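Local coordinates for prephenate dehydratase (Arthrobacter aurescens, PDB 3MWB), which probably catalyses the decarboxylating dehydration of prephenate to phenylpyruvate in phenylalanine biosynthesis, and binds L-phenylalanine at its ACT domain, at residues A[80-85]-A[201-206]; A[217-222]-A[245-250]. All blocks are in the same frame, centred on the assembly; numbering follows the deposited sequence.

Contact 1: residues A[80-85]-A[201-206]; sequences LRIIRE and KTTVVV
OE1 of E85 is gripped by two cationic groups. One is K201 across the contact, with NZ 2.8 Å from E85 OE1. The other is R183, which forms a salt bridge through NE. The lysine comes in on the syn lone pair of OE1, the side facing the other carboxylate oxygen. It therefore also makes a weak bond to OE2, with K201 NZ 3.2 Å from E85 OE2. The backbone N of A283 supplies a further bond to OE2. These partners hold the carboxylate against rotation. The positive charges gathered round it would probably favour its ionised form.

The two side chains cross at about a right angle. The lysine chain bends at chi3 (-92°), and its CD passes 3.6 Å from E85 OE1 before NZ reaches the acid.

Strand 81-89 borders one of the two sheets of the dehydratase region. Strand 200-207 is the first strand of the βαββαβ ACT domain. They do not pair directly. Strand 275-281 comes between, where I82 shares a backbone hydrogen bond with L277 and K201 one with Y280.

Further along, I82 puts its CD1 against T203, 3.8 Å from T203 OG1. With CG1 beside the backbone N (chi1 -62°) and the chain extended, the two side chains cross at about a right angle, and CD1 lies against the whole OG1-CB-CG2 fork of T203. The hydroxyl of T203 is buried but satisfied by Y280 OH and by OD1 of D250. I82 also packs on Y280 and I185.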
loop_
_atom_site.group_PDB
_atom_site.type_symbol
_atom_site.label_atom_id
_atom_site.label_comp_id
_atom_site.label_asym_id
_atom_site.label_seq_id
_atom_site.Cartn_x
_atom_site.Cartn_y
_atom_site.Cartn_z
ATOM N N LEU A 80 -18.468 -8.629 24.408
ATOM C CA LEU A 80 -17.813 -8.204 25.643
ATOM C C LEU A 80 -17.037 -6.917 25.399
ATOM O O LEU A 80 -16.713 -6.594 24.246
ATOM C CB LEU A 80 -16.837 -9.279 26.094
ATOM C CG LEU A 80 -17.353 -10.603 26.632
ATOM C CD1 LEU A 80 -16.161 -11.528 26.801
ATOM C CD2 LEU A 80 -18.085 -10.435 27.948
ATOM N N ARG A 81 -16.712 -6.204 26.478
ATOM C CA ARG A 81 -15.867 -5.010 26.392
ATOM C C ARG A 81 -14.791 -4.984 27.469
ATOM O O ARG A 81 -15.066 -5.177 28.633
ATOM C CB ARG A 81 -16.691 -3.730 26.527
ATOM C CG ARG A 81 -17.831 -3.603 25.517
ATOM C CD ARG A 81 -17.328 -3.331 24.083
ATOM N NE ARG A 81 -18.458 -3.246 23.164
ATOM C CZ ARG A 81 -19.235 -2.173 23.035
ATOM N NH1 ARG A 81 -18.990 -1.083 23.755
ATOM N NH2 ARG A 81 -20.254 -2.190 22.179
ATOM N N ILE A 82 -13.567 -4.694 27.056
ATOM C CA ILE A 82 -12.521 -4.341 27.993
ATOM C C ILE A 82 -12.811 -2.951 28.558
ATOM O O ILE A 82 -12.917 -1.981 27.809
ATOM C CB ILE A 82 -11.144 -4.344 27.297
ATOM C CG1 ILE A 82 -10.833 -5.758 26.786
ATOM C CG2 ILE A 82 -10.055 -3.838 28.268
ATOM C CD1 ILE A 82 -9.669 -5.833 25.733
ATOM N N ILE A 83 -12.931 -2.854 29.877
ATOM C CA ILE A 83 -13.167 -1.563 30.537
ATOM C C ILE A 83 -11.922 -1.019 31.264
ATOM O O ILE A 83 -11.874 0.149 31.633
ATOM C CB ILE A 83 -14.347 -1.666 31.512
ATOM C CG1 ILE A 83 -14.015 -2.610 32.681
ATOM C CG2 ILE A 83 -15.594 -2.163 30.774
ATOM C CD1 ILE A 83 -15.183 -2.725 33.749
ATOM N N ARG A 84 -10.928 -1.885 31.468
ATOM C CA ARG A 84 -9.706 -1.541 32.185
ATOM C C ARG A 84 -8.607 -2.501 31.810
ATOM O O ARG A 84 -8.860 -3.685 31.555
ATOM C CB ARG A 84 -9.903 -1.617 33.685
ATOM C CG ARG A 84 -8.649 -1.253 34.490
ATOM C CD ARG A 84 -8.888 -1.420 35.988
ATOM N NE ARG A 84 -9.804 -0.407 36.474
ATOM C CZ ARG A 84 -9.424 0.766 36.973
ATOM N NH1 ARG A 84 -8.133 1.077 37.046
ATOM N NH2 ARG A 84 -10.340 1.626 37.383
ATOM N N GLU A 85 -7.382 -1.991 31.786
ATOM C CA GLU A 85 -6.232 -2.855 31.643
ATOM C C GLU A 85 -5.329 -2.606 32.854
ATOM O O GLU A 85 -5.375 -1.537 33.445
ATOM C CB GLU A 85 -5.532 -2.606 30.296
ATOM C CG GLU A 85 -4.820 -1.276 30.155
ATOM C CD GLU A 85 -3.773 -1.279 29.029
ATOM O OE1 GLU A 85 -3.699 -2.260 28.256
ATOM O OE2 GLU A 85 -3.035 -0.288 28.908
ATOM N N LYS A 201 -6.722 3.186 24.698
ATOM C CA LYS A 201 -6.477 2.054 23.843
ATOM C C LYS A 201 -7.826 1.587 23.290
ATOM O O LYS A 201 -8.848 1.649 23.981
ATOM C CB LYS A 201 -5.835 0.954 24.691
ATOM C CG LYS A 201 -5.043 -0.075 23.931
ATOM C CD LYS A 201 -4.240 -0.997 24.894
ATOM C CE LYS A 201 -2.817 -0.524 25.190
ATOM N NZ LYS A 201 -2.150 -1.503 26.104
ATOM N N THR A 202 -7.833 1.128 22.043
ATOM C CA THR A 202 -9.018 0.517 21.467
ATOM C C THR A 202 -8.651 -0.860 20.950
ATOM O O THR A 202 -7.656 -1.018 20.236
ATOM C CB THR A 202 -9.677 1.410 20.370
ATOM O OG1 THR A 202 -10.164 2.628 20.957
ATOM C CG2 THR A 202 -10.877 0.699 19.671
ATOM N N THR A 203 -9.462 -1.853 21.308
ATOM C CA THR A 203 -9.239 -3.243 20.908
ATOM C C THR A 203 -10.357 -3.730 19.981
ATOM O O THR A 203 -11.551 -3.470 20.221
ATOM C CB THR A 203 -9.107 -4.189 22.158
ATOM O OG1 THR A 203 -8.063 -3.724 23.028
ATOM C CG2 THR A 203 -8.776 -5.636 21.749
ATOM N N VAL A 204 -9.963 -4.454 18.939
ATOM C CA VAL A 204 -10.889 -5.074 17.999
ATOM C C VAL A 204 -10.452 -6.488 17.619
ATOM O O VAL A 204 -9.274 -6.841 17.709
ATOM C CB VAL A 204 -11.041 -4.268 16.687
ATOM C CG1 VAL A 204 -11.760 -2.981 16.930
ATOM C CG2 VAL A 204 -9.666 -4.040 15.989
ATOM N N VAL A 205 -11.416 -7.292 17.180
ATOM C CA VAL A 205 -11.096 -8.592 16.619
ATOM C C VAL A 205 -11.644 -8.601 15.214
ATOM O O VAL A 205 -12.848 -8.390 15.022
ATOM C CB VAL A 205 -11.700 -9.762 17.453
ATOM C CG1 VAL A 205 -11.583 -11.110 16.658
ATOM C CG2 VAL A 205 -11.019 -9.850 18.816
ATOM N N VAL A 206 -10.766 -8.805 14.233
ATOM C CA VAL A 206 -11.154 -8.720 12.816
ATOM C C VAL A 206 -11.012 -10.084 12.142
ATOM O O VAL A 206 -9.894 -10.595 11.978
ATOM C CB VAL A 206 -10.337 -7.635 12.035
ATOM C CG1 VAL A 206 -10.892 -7.420 10.615
ATOM C CG2 VAL A 206 -10.286 -6.306 12.846
#

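Contact 2: residues A[217-222]-A[245-250]; sequences MEILDQ and YFFSID. With PHE (phenylalanine), chain D.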
loop_
_atom_site.group_PDB
_atom_site.type_symbol
_atom_site.label_atom_id
_atom_site.label_comp_id
_atom_site.label_asym_id
_atom_site.label_seq_id
_atom_site.Cartn_x
_atom_site.Cartn_y
_atom_site.Cartn_z
HETATM N N MSE A 217 -2.596 -6.521 5.300
HETATM C CA MSE A 217 -2.202 -5.150 4.980
HETATM C C MSE A 217 -3.414 -4.266 4.722
HETATM O O MSE A 217 -3.465 -3.143 5.217
HETATM C CB MSE A 217 -1.294 -5.118 3.774
HETATM C CG MSE A 217 0.140 -5.472 4.120
HETATM SE SE MSE A 217 1.285 -4.454 2.974
HETATM C CE MSE A 217 0.359 -2.751 3.089
ATOM N N GLU A 218 -4.385 -4.782 3.965
ATOM C CA GLU A 218 -5.628 -4.059 3.733
ATOM C C GLU A 218 -6.321 -3.725 5.057
ATOM O O GLU A 218 -6.833 -2.631 5.217
ATOM C CB GLU A 218 -6.570 -4.848 2.807
ATOM C CG GLU A 218 -7.755 -4.030 2.271
ATOM C CD GLU A 218 -8.778 -4.876 1.493
ATOM O OE1 GLU A 218 -8.718 -6.128 1.579
ATOM O OE2 GLU A 218 -9.643 -4.286 0.801
ATOM N N ILE A 219 -6.321 -4.655 6.007
ATOM C CA ILE A 219 -6.947 -4.410 7.317
ATOM C C ILE A 219 -6.123 -3.405 8.141
ATOM O O ILE A 219 -6.663 -2.459 8.741
ATOM C CB ILE A 219 -7.167 -5.746 8.081
ATOM C CG1 ILE A 219 -8.301 -6.547 7.428
ATOM C CG2 ILE A 219 -7.475 -5.492 9.561
ATOM C CD1 ILE A 219 -8.282 -8.074 7.768
ATOM N N LEU A 220 -4.809 -3.577 8.138
ATOM C CA LEU A 220 -3.928 -2.681 8.891
ATOM C C LEU A 220 -3.910 -1.243 8.348
ATOM O O LEU A 220 -3.811 -0.281 9.126
ATOM C CB LEU A 220 -2.525 -3.265 8.988
ATOM C CG LEU A 220 -2.471 -4.555 9.837
ATOM C CD1 LEU A 220 -1.095 -4.797 10.386
ATOM C CD2 LEU A 220 -3.479 -4.521 10.998
ATOM N N ASP A 221 -4.069 -1.109 7.033
ATOM C CA ASP A 221 -4.108 0.192 6.386
ATOM C C ASP A 221 -5.249 1.065 6.904
ATOM O O ASP A 221 -5.115 2.281 6.903
ATOM C CB ASP A 221 -4.201 0.075 4.858
ATOM C CG ASP A 221 -3.739 1.344 4.153
ATOM O OD1 ASP A 221 -2.615 1.794 4.430
ATOM O OD2 ASP A 221 -4.497 1.895 3.316
ATOM N N GLN A 222 -6.348 0.452 7.355
ATOM C CA GLN A 222 -7.443 1.231 7.940
ATOM C C GLN A 222 -6.937 2.089 9.106
ATOM O O GLN A 222 -7.321 3.249 9.219
ATOM C CB GLN A 222 -8.606 0.347 8.376
ATOM C CG GLN A 222 -9.241 -0.473 7.259
ATOM C CD GLN A 222 -9.603 0.359 6.040
ATOM O OE1 GLN A 222 -10.265 1.389 6.141
ATOM N NE2 GLN A 222 -9.165 -0.100 4.869
ATOM N N TYR A 245 -8.889 -17.126 9.642
ATOM C CA TYR A 245 -8.181 -16.455 10.726
ATOM C C TYR A 245 -8.990 -15.317 11.307
ATOM O O TYR A 245 -9.892 -14.787 10.658
ATOM C CB TYR A 245 -6.842 -15.869 10.235
ATOM C CG TYR A 245 -5.872 -16.879 9.683
ATOM C CD1 TYR A 245 -4.966 -17.534 10.513
ATOM C CD2 TYR A 245 -5.863 -17.184 8.317
ATOM C CE1 TYR A 245 -4.078 -18.465 10.002
ATOM C CE2 TYR A 245 -4.980 -18.115 7.794
ATOM C CZ TYR A 245 -4.090 -18.746 8.639
ATOM O OH TYR A 245 -3.223 -19.670 8.112
ATOM N N PHE A 246 -8.652 -14.933 12.537
ATOM C CA PHE A 246 -8.957 -13.598 12.971
ATOM C C PHE A 246 -7.706 -12.885 13.471
ATOM O O PHE A 246 -6.720 -13.523 13.826
ATOM C CB PHE A 246 -10.101 -13.556 13.993
ATOM C CG PHE A 246 -9.766 -14.171 15.310
ATOM C CD1 PHE A 246 -9.021 -13.466 16.258
ATOM C CD2 PHE A 246 -10.216 -15.456 15.622
ATOM C CE1 PHE A 246 -8.709 -14.026 17.490
ATOM C CE2 PHE A 246 -9.910 -16.037 16.863
ATOM C CZ PHE A 246 -9.154 -15.327 17.795
ATOM N N PHE A 247 -7.752 -11.558 13.455
ATOM C CA PHE A 247 -6.674 -10.741 13.982
ATOM C C PHE A 247 -7.151 -10.005 15.233
ATOM O O PHE A 247 -8.181 -9.328 15.221
ATOM C CB PHE A 247 -6.176 -9.770 12.923
ATOM C CG PHE A 247 -5.845 -10.434 11.618
ATOM C CD1 PHE A 247 -4.676 -11.160 11.483
ATOM C CD2 PHE A 247 -6.719 -10.342 10.527
ATOM C CE1 PHE A 247 -4.365 -11.797 10.259
ATOM C CE2 PHE A 247 -6.413 -10.943 9.294
ATOM C CZ PHE A 247 -5.238 -11.693 9.170
ATOM N N SER A 248 -6.410 -10.192 16.315
ATOM C CA SER A 248 -6.627 -9.510 17.584
ATOM C C SER A 248 -5.697 -8.293 17.629
ATOM O O SER A 248 -4.469 -8.412 17.469
ATOM C CB SER A 248 -6.310 -10.474 18.726
ATOM O OG SER A 248 -6.745 -9.992 19.984
ATOM N N ILE A 249 -6.276 -7.114 17.805
ATOM C CA ILE A 249 -5.525 -5.877 17.564
ATOM C C ILE A 249 -5.804 -4.844 18.658
ATOM O O ILE A 249 -6.969 -4.616 19.025
ATOM C CB ILE A 249 -5.896 -5.260 16.172
ATOM C CG1 ILE A 249 -5.434 -6.160 15.004
ATOM C CG2 ILE A 249 -5.282 -3.868 15.998
ATOM C CD1 ILE A 249 -6.090 -5.830 13.675
ATOM N N ASP A 250 -4.741 -4.226 19.180
ATOM C CA ASP A 250 -4.887 -3.037 20.050
ATOM C C ASP A 250 -4.378 -1.827 19.293
ATOM O O ASP A 250 -3.247 -1.852 18.763
ATOM C CB ASP A 250 -4.093 -3.160 21.370
ATOM C CG ASP A 250 -4.516 -4.364 22.231
ATOM O OD1 ASP A 250 -5.672 -4.853 22.111
ATOM O OD2 ASP A 250 -3.686 -4.815 23.056
HETATM N N PHE D . -2.501 -14.549 4.356
HETATM C CA PHE D . -2.918 -13.132 4.515
HETATM C C PHE D . -1.780 -12.136 4.297
HETATM O O PHE D . -0.656 -12.508 3.977
HETATM C CB PHE D . -3.621 -12.909 5.869
HETATM C CG PHE D . -2.803 -13.294 7.090
HETATM C CD1 PHE D . -1.779 -12.464 7.564
HETATM C CD2 PHE D . -3.100 -14.458 7.800
HETATM C CE1 PHE D . -1.049 -12.794 8.710
HETATM C CE2 PHE D . -2.371 -14.798 8.972
HETATM C CZ PHE D . -1.341 -13.974 9.406
HETATM O OXT PHE D . -1.951 -10.916 4.431
#
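With CG beside the backbone N (chi1 -51°), the F247 ring stands between I219 of the helix and the bound phenylalanine. On the helix side, the terminal methyl of I219 approaches obliquely, with I219 CD1 3.7 Å from F247 CE2. On the ligand side, F247 presents its edge: F247 CZ is 3.6 Å from ligand CG, which lies in the plane of the F247 ring. The two ring planes are nearly perpendicular, so this edge meets a face of the ligand ring. Y245 takes the reverse role. It offers a face, and ligand CE2 sits 4.0 Å above the centre of the Y245 ring. With an alanine here, the ligand ring would probably be free to tilt into the gap. Further along the strand, L220 CD2 packs 4.0 Å from I249 CD1, the side chains crossing obliquely.

Helix 215-224 lies over the ACT sheet, its short segment running 26° from strand 245-250. The pocket spans a subunit interface: N229 and L230 of the third subunit hydrogen-bond the ligand, as do D211 and L216. No hydrogen bond crosses between helix and strand, which implies that close apolar packing holds them, while the ligand's polar groups depend on partners outside both segments.

How the contacts relate
From the N terminus, strand 81-89 opens contact 1. The chain then runs through more than a hundred residues, including the second sheet of the dehydratase region, before strand 200-207 closes contact 1. Helix 215-224 follows directly and opens contact 2, which strand 245-252 closes after a much shorter loop. The contacts are thus in series, neither nested nor crossed. Their centres lie 14 Å apart. Strands 200-207 and 245-252 are neighbours in the ACT sheet, joined by a probable backbone hydrogen bond from F247 N to V206 O. Contact 1 ties the dehydratase region to that sheet; contact 2 ties the sheet to its helix.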